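Local coordinates for pyrroline-5-carboxylate reductase catalytic N-terminal domain-containing protein (Sinorhizobium meliloti, PDB 4HUJ) that is of unknown function but probably binds a dinucleotide such as NAD(P)+ in a Rossmann-type domain and may act as an oxidoreductase, at residues A115-F118 with P123-L126; G128-E133 with I205-R210; G203-Q206 with P211-A214. All coordinates share one frame; numbering follows the deposited sequence.

Interaction 1: A115-F118 with P123-L126; sequences AIDF and PRDL
The Arg124 guanidinium meets the segment 115-118 at its edge, where Asp117 OD1 and Ile116 O both lie near its plane, each somewhat tilted from it. Asp117 supplies the charge: its OD1 takes NE of Arg124 at 2.9 Å in a hydrogen-bonded salt bridge, with the donor nearly in line with the C-O bond. The two side chains cross at about a right angle, and carboxylate and guanidinium planes are turned 35° apart; only OD1 of the carboxylate bonds the guanidinium. The same OD1 rests on the arginine's aliphatic stem, 3.3 Å from Arg124 CG. Farther out, Arg124 NH2 gives a bent hydrogen bond of 3.2 Å to Ile116 O, approaching from above the carbonyl plane. The bend of the arginine chain at chi3 (-63°) turns the guanidinium edge toward Asp117 OD1 and Ile116 O. The other end of the guanidinium, NH1, forms a second salt bridge, with Asp92.

Both segments belong to the long loop between strand 108-111 and helix 131-138 of what is probably a Rossmann-type dinucleotide-binding domain. The chain runs out along 115-118, turns, and comes back along 123-126, with one isolated beta bridge, Ile116 to Pro123, as the pairing of the two limbs. Beside it, Arg124 N donates to Ala115 O at 3.1 Å, nearly straight at 168°. The methyl carbon CB of Ala115 lies near Arg124 CB (4.0 Å) and Leu126 CD1 (4.1 Å), and also touches Tyr91 and Ser131. Leu126 also touches Ile134 of helix 131-138. Ile116 and Pro123 point away from each other's limb.

Interaction 2: G128-E133 with I205-R210; sequences GRLSTE and IQQFGR
Leu130 is the first residue of the segment 128-133 to touch Gln207. The Gln207 side chain runs at a slant to that of Leu130, its amide end beside CB and CD2. Leu130 is also the N-cap of helix 131-138. Its backbone N donates to Glu133 OE1 at 3.1 Å and 161°, from above the carboxylate plane. This is like one half of a capping box, the side chain of the third helical residue reaching the N-cap amide; leucine has no polar side-chain atom to supply the other half.

Ser131 comes next and points toward Gln207. Its N stands 2.9 Å from the Gln207 atom modelled as NE2, but the amide is probably turned over, which leaves the end facing the helix start in doubt; with the amide reversed this may be a hydrogen bond. Gln207 gets there with CG anti to its backbone N (chi1 -163°) and an extended chain beyond. Its own backbone opens a type II turn, closed by Arg210 N to Gln207 O at 3.0 Å, with Gly209 taking the positive phi.

Thr132 and Glu133 carry the helix onward. Thr132 OG1 bonds to Asp111 OD2 and Lys146 NZ, and its side chain packs on Val144, as Ser131 does on Lys146. The first turn of helix 131-138 thus lies against strand 143-147, while Gln207 approaches from the chain just beyond helix 199-206.

Interaction 3: G203-Q206 with P211-A214; sequences GPIQ and PLVA
Ile205 O receives the backbone N of Leu212 at 3.0 Å, with the donor lying almost along the C=O axis and an N-H...O angle of 153°. The same oxygen lies 3.3 Å from Leu212 CB, so the leucine covers it with its first side-chain carbon. Out beyond the bond, the side chains of Ile205 and Leu212 extend roughly in parallel and meet through their CD1 methyls at 3.8 Å. Ile205 reaches this position with CG1 set between its backbone N and carbonyl carbon (chi1 60°). Pro211 CD lies 3.6 Å from Pro204 O, and Val213 CG2 comes to 3.2 Å from Gln206 O.

The next shell fixes both partners. Leu196 touches the side chains of Ile205, Gln206 and Leu212. Gln206, pointing away from the 211-214 segment, has its amide held by Ser172 through OE1 and by the backbone O of Lys146 through NE2, while its own carbonyl O accepts from Asn149 ND2. Farther along the chain, the backbone of Ala214 is hydrogen-bonded to Thr150.

Segment 203-206 is the weakly bonded last turn of helix 199-206, kinked where Pro204 and Ile205 make no i-4 hydrogen bond through N; proline has no N-H to give there. The chain leaves the helix, turns, and folds back over its end on the way to strand 218-219. Pro211 likewise lacks an amide hydrogen, and Leu212 makes the bond to Ile205 O. The specific polar link here is thus one between backbones, whereas the side chains add apolar cover over the carbonyls of the weakly bonded helix end.

In the fold
None of the three contacts is deep core: interactions 1 and 3 lie at the surface and interaction 2 is partly buried. Interaction 1 ties a loop to itself largely by charge and hydrogen bonds, interaction 3 folds a chain back on a helix end by one backbone bond and apolar cover, and interaction 2 rests on one glutamine side chain. Interactions 2 and 3 share Ile205 and Gln206 of helix 199-206, and Leu130 CD2 comes 3.8 Å from Gly203 CA. The 205-210 segment reaches interaction 1 through Phe208, whose CE1 lies 3.5 Å from Ile116 CD1. Interactions 1 and 3 do not touch, their nearest atoms being about 7 Å apart.

Interaction 1: A115-F118 with P123-L126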
loop_
_atom_site.group_PDB
_atom_site.type_symbol
_atom_site.label_atom_id
_atom_site.label_comp_id
_atom_site.label_asym_id
_atom_site.label_seq_id
_atom_site.Cartn_x
_atom_site.Cartn_y
_atom_site.Cartn_z
ATOM N N ALA A 115 1.116 12.486 3.361
ATOM C CA ALA A 115 0.371 13.653 3.817
ATOM C C ALA A 115 1.008 14.904 3.232
ATOM O O ALA A 115 2.040 15.379 3.710
ATOM C CB ALA A 115 0.325 13.709 5.340
ATOM N N ILE A 116 0.393 15.408 2.163
ATOM C CA ILE A 116 0.947 16.498 1.360
ATOM C C ILE A 116 -0.084 17.618 1.296
ATOM O O ILE A 116 -1.273 17.350 1.120
ATOM C CB ILE A 116 1.239 16.023 -0.083
ATOM C CG1 ILE A 116 2.143 14.781 -0.088
ATOM C CG2 ILE A 116 1.879 17.148 -0.911
ATOM C CD1 ILE A 116 2.215 14.081 -1.445
ATOM N N ASP A 117 0.368 18.867 1.426
ATOM C CA ASP A 117 -0.534 20.019 1.337
ATOM C C ASP A 117 -0.654 20.549 -0.084
ATOM O O ASP A 117 0.320 20.565 -0.827
ATOM C CB ASP A 117 -0.061 21.154 2.246
ATOM C CG ASP A 117 -0.357 20.898 3.710
ATOM O OD1 ASP A 117 -1.016 19.883 4.029
ATOM O OD2 ASP A 117 0.071 21.722 4.547
ATOM N N PHE A 118 -1.863 20.994 -0.425
ATOM C CA PHE A 118 -2.195 21.614 -1.705
ATOM C C PHE A 118 -2.391 23.104 -1.440
ATOM O O PHE A 118 -3.023 23.459 -0.443
ATOM C CB PHE A 118 -3.505 20.999 -2.204
ATOM C CG PHE A 118 -3.947 21.474 -3.566
ATOM C CD1 PHE A 118 -4.643 22.673 -3.711
ATOM C CD2 PHE A 118 -3.704 20.699 -4.695
ATOM C CE1 PHE A 118 -5.058 23.110 -4.968
ATOM C CE2 PHE A 118 -4.130 21.121 -5.963
ATOM C CZ PHE A 118 -4.810 22.327 -6.094
ATOM N N PRO A 123 5.312 18.992 2.731
ATOM C CA PRO A 123 4.855 18.059 3.753
ATOM C C PRO A 123 3.894 18.747 4.701
ATOM O O PRO A 123 4.123 19.896 5.109
ATOM C CB PRO A 123 6.141 17.692 4.494
ATOM C CG PRO A 123 7.225 17.968 3.520
ATOM C CD PRO A 123 6.773 19.182 2.790
ATOM N N ARG A 124 2.815 18.049 5.027
ATOM C CA ARG A 124 1.809 18.567 5.928
ATOM C C ARG A 124 2.363 18.809 7.331
ATOM O O ARG A 124 3.203 18.049 7.814
ATOM C CB ARG A 124 0.635 17.596 5.995
ATOM C CG ARG A 124 -0.539 18.115 6.794
ATOM C CD ARG A 124 -1.778 17.325 6.491
ATOM N NE ARG A 124 -2.184 17.464 5.098
ATOM C CZ ARG A 124 -3.319 16.991 4.597
ATOM N NH1 ARG A 124 -4.188 16.350 5.372
ATOM N NH2 ARG A 124 -3.581 17.164 3.317
ATOM N N ASP A 125 1.892 19.879 7.975
ATOM C CA ASP A 125 2.164 20.094 9.390
ATOM C C ASP A 125 1.209 19.227 10.211
ATOM O O ASP A 125 0.001 19.481 10.258
ATOM C CB ASP A 125 2.028 21.588 9.749
ATOM C CG ASP A 125 2.395 21.892 11.203
ATOM O OD1 ASP A 125 2.642 20.958 11.998
ATOM O OD2 ASP A 125 2.431 23.092 11.551
ATOM N N LEU A 126 1.755 18.187 10.840
ATOM C CA LEU A 126 0.973 17.301 11.696
ATOM C C LEU A 126 1.412 17.432 13.146
ATOM O O LEU A 126 1.234 16.513 13.951
ATOM C CB LEU A 126 1.091 15.849 11.226
ATOM C CG LEU A 126 0.545 15.585 9.821
ATOM C CD1 LEU A 126 0.961 14.198 9.363
ATOM C CD2 LEU A 126 -0.966 15.737 9.799
#

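Interaction 2: G128-E133 with I205-R210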
loop_
_atom_site.group_PDB
_atom_site.type_symbol
_atom_site.label_atom_id
_atom_site.label_comp_id
_atom_site.label_asym_id
_atom_site.label_seq_id
_atom_site.Cartn_x
_atom_site.Cartn_y
_atom_site.Cartn_z
ATOM N N GLY A 128 4.397 17.524 14.384
ATOM C CA GLY A 128 5.509 16.629 14.715
ATOM C C GLY A 128 5.180 15.146 14.669
ATOM O O GLY A 128 6.090 14.310 14.579
ATOM N N ARG A 129 3.889 14.814 14.734
ATOM C CA ARG A 129 3.431 13.422 14.688
ATOM C C ARG A 129 3.692 12.818 13.316
ATOM O O ARG A 129 3.684 13.525 12.308
ATOM C CB ARG A 129 1.939 13.320 15.000
ATOM C CG ARG A 129 1.535 13.798 16.391
ATOM C CD ARG A 129 0.211 13.184 16.790
ATOM N NE ARG A 129 0.342 11.750 17.040
ATOM C CZ ARG A 129 -0.676 10.899 17.105
ATOM N NH1 ARG A 129 -1.923 11.324 16.933
ATOM N NH2 ARG A 129 -0.444 9.614 17.342
ATOM N N LEU A 130 3.920 11.511 13.283
ATOM C CA LEU A 130 4.127 10.820 12.012
ATOM C C LEU A 130 2.784 10.485 11.370
ATOM O O LEU A 130 1.849 10.077 12.051
ATOM C CB LEU A 130 4.966 9.557 12.226
ATOM C CG LEU A 130 6.302 9.794 12.941
ATOM C CD1 LEU A 130 7.025 8.475 13.180
ATOM C CD2 LEU A 130 7.186 10.777 12.173
ATOM N N SER A 131 2.685 10.654 10.054
ATOM C CA SER A 131 1.411 10.420 9.373
ATOM C C SER A 131 0.906 8.987 9.559
ATOM O O SER A 131 -0.291 8.770 9.737
ATOM C CB SER A 131 1.499 10.777 7.887
ATOM O OG SER A 131 2.515 10.035 7.241
ATOM N N THR A 132 1.817 8.017 9.531
ATOM C CA THR A 132 1.425 6.612 9.654
ATOM C C THR A 132 0.977 6.268 11.083
ATOM O O THR A 132 0.165 5.354 11.279
ATOM C CB THR A 132 2.533 5.665 9.141
ATOM O OG1 THR A 132 2.812 5.983 7.773
ATOM C CG2 THR A 132 2.089 4.212 9.214
ATOM N N GLU A 133 1.490 7.004 12.068
ATOM C CA GLU A 133 1.010 6.891 13.458
ATOM C C GLU A 133 -0.435 7.375 13.581
ATOM O O GLU A 133 -1.239 6.761 14.290
ATOM C CB GLU A 133 1.894 7.686 14.427
ATOM C CG GLU A 133 3.306 7.147 14.638
ATOM C CD GLU A 133 4.171 8.066 15.519
ATOM O OE1 GLU A 133 3.976 9.316 15.517
ATOM O OE2 GLU A 133 5.059 7.532 16.218
ATOM N N ILE A 205 13.108 9.514 7.527
ATOM C CA ILE A 205 13.706 9.062 6.256
ATOM C C ILE A 205 12.718 8.556 5.192
ATOM O O ILE A 205 12.954 8.761 4.007
ATOM C CB ILE A 205 14.879 8.044 6.426
ATOM C CG1 ILE A 205 14.412 6.788 7.147
ATOM C CG2 ILE A 205 16.144 8.696 7.118
ATOM C CD1 ILE A 205 15.420 5.641 7.063
ATOM N N GLN A 206 11.624 7.922 5.611
ATOM C CA GLN A 206 10.664 7.336 4.673
ATOM C C GLN A 206 9.379 8.163 4.503
ATOM O O GLN A 206 8.581 7.911 3.594
ATOM C CB GLN A 206 10.304 5.905 5.102
ATOM C CG GLN A 206 9.620 5.084 4.008
ATOM C CD GLN A 206 9.004 3.799 4.541
ATOM O OE1 GLN A 206 9.471 3.232 5.538
ATOM N NE2 GLN A 206 7.949 3.335 3.879
ATOM N N GLN A 207 9.156 9.128 5.388
ATOM C CA GLN A 207 7.970 9.965 5.271
ATOM C C GLN A 207 8.159 10.980 4.149
ATOM O O GLN A 207 9.282 11.389 3.863
ATOM C CB GLN A 207 7.691 10.674 6.595
ATOM C CG GLN A 207 6.278 11.226 6.703
ATOM C CD GLN A 207 5.963 11.715 8.100
ATOM O OE1 GLN A 207 6.243 12.861 8.451
ATOM N NE2 GLN A 207 5.379 10.849 8.904
ATOM N N PHE A 208 7.058 11.384 3.519
ATOM C CA PHE A 208 7.098 12.418 2.492
ATOM C C PHE A 208 7.965 13.600 2.940
ATOM O O PHE A 208 7.873 14.050 4.090
ATOM C CB PHE A 208 5.683 12.901 2.156
ATOM C CG PHE A 208 5.645 13.919 1.051
ATOM C CD1 PHE A 208 5.710 13.517 -0.286
ATOM C CD2 PHE A 208 5.562 15.276 1.341
ATOM C CE1 PHE A 208 5.687 14.459 -1.316
ATOM C CE2 PHE A 208 5.539 16.226 0.321
ATOM C CZ PHE A 208 5.600 15.817 -1.010
ATOM N N GLY A 209 8.823 14.061 2.035
ATOM C CA GLY A 209 9.734 15.173 2.320
ATOM C C GLY A 209 11.105 14.736 2.803
ATOM O O GLY A 209 12.014 15.565 2.957
ATOM N N ARG A 210 11.268 13.435 3.022
ATOM C CA ARG A 210 12.510 12.894 3.590
ATOM C C ARG A 210 13.325 12.131 2.529
ATOM O O ARG A 210 12.797 11.818 1.455
ATOM C CB ARG A 210 12.199 12.025 4.816
ATOM C CG ARG A 210 11.396 12.733 5.928
ATOM C CD ARG A 210 12.126 13.965 6.425
ATOM N NE ARG A 210 11.535 14.475 7.657
ATOM C CZ ARG A 210 12.142 15.318 8.486
ATOM N NH1 ARG A 210 13.366 15.764 8.219
ATOM N NH2 ARG A 210 11.522 15.718 9.589
#

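Interaction 3: G203-Q206 with P211-A214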
loop_
_atom_site.group_PDB
_atom_site.type_symbol
_atom_site.label_atom_id
_atom_site.label_comp_id
_atom_site.label_asym_id
_atom_site.label_seq_id
_atom_site.Cartn_x
_atom_site.Cartn_y
_atom_site.Cartn_z
ATOM N N GLY A 203 10.474 7.534 10.388
ATOM C CA GLY A 203 9.902 8.886 10.356
ATOM C C GLY A 203 10.735 9.937 9.621
ATOM O O GLY A 203 10.238 10.588 8.699
ATOM N N PRO A 204 12.003 10.120 10.023
ATOM C CA PRO A 204 12.805 11.144 9.351
ATOM C C PRO A 204 13.429 10.711 8.020
ATOM O O PRO A 204 14.196 11.481 7.438
ATOM C CB PRO A 204 13.897 11.466 10.374
ATOM C CG PRO A 204 14.020 10.263 11.199
ATOM C CD PRO A 204 12.698 9.556 11.195
ATOM N N ILE A 205 13.108 9.514 7.527
ATOM C CA ILE A 205 13.706 9.062 6.256
ATOM C C ILE A 205 12.718 8.556 5.192
ATOM O O ILE A 205 12.954 8.761 4.007
ATOM C CB ILE A 205 14.879 8.044 6.426
ATOM C CG1 ILE A 205 14.412 6.788 7.147
ATOM C CG2 ILE A 205 16.144 8.696 7.118
ATOM C CD1 ILE A 205 15.420 5.641 7.063
ATOM N N GLN A 206 11.624 7.922 5.611
ATOM C CA GLN A 206 10.664 7.336 4.673
ATOM C C GLN A 206 9.379 8.163 4.503
ATOM O O GLN A 206 8.581 7.911 3.594
ATOM C CB GLN A 206 10.304 5.905 5.102
ATOM C CG GLN A 206 9.620 5.084 4.008
ATOM C CD GLN A 206 9.004 3.799 4.541
ATOM O OE1 GLN A 206 9.471 3.232 5.538
ATOM N NE2 GLN A 206 7.949 3.335 3.879
ATOM N N PRO A 211 14.612 11.830 2.820
ATOM C CA PRO A 211 15.540 11.398 1.764
ATOM C C PRO A 211 15.194 10.156 0.935
ATOM O O PRO A 211 15.652 10.057 -0.212
ATOM C CB PRO A 211 16.854 11.183 2.520
ATOM C CG PRO A 211 16.776 12.150 3.654
ATOM C CD PRO A 211 15.330 12.107 4.082
ATOM N N LEU A 212 14.431 9.213 1.486
ATOM C CA LEU A 212 14.175 7.965 0.757
ATOM C C LEU A 212 12.935 8.001 -0.125
ATOM O O LEU A 212 12.690 7.072 -0.902
ATOM C CB LEU A 212 14.137 6.754 1.695
ATOM C CG LEU A 212 15.427 6.480 2.470
ATOM C CD1 LEU A 212 15.306 5.186 3.271
ATOM C CD2 LEU A 212 16.670 6.447 1.567
ATOM N N VAL A 213 12.159 9.071 -0.016
ATOM C CA VAL A 213 10.974 9.238 -0.861
ATOM C C VAL A 213 11.395 9.712 -2.249
ATOM O O VAL A 213 12.203 10.641 -2.381
ATOM C CB VAL A 213 9.940 10.193 -0.221
ATOM C CG1 VAL A 213 8.757 10.429 -1.154
ATOM C CG2 VAL A 213 9.453 9.624 1.096
ATOM N N ALA A 214 10.857 9.044 -3.270
ATOM C CA ALA A 214 11.101 9.354 -4.681
ATOM C C ALA A 214 12.537 9.060 -5.101
ATOM O O ALA A 214 13.050 9.639 -6.065
ATOM C CB ALA A 214 10.703 10.798 -5.005
#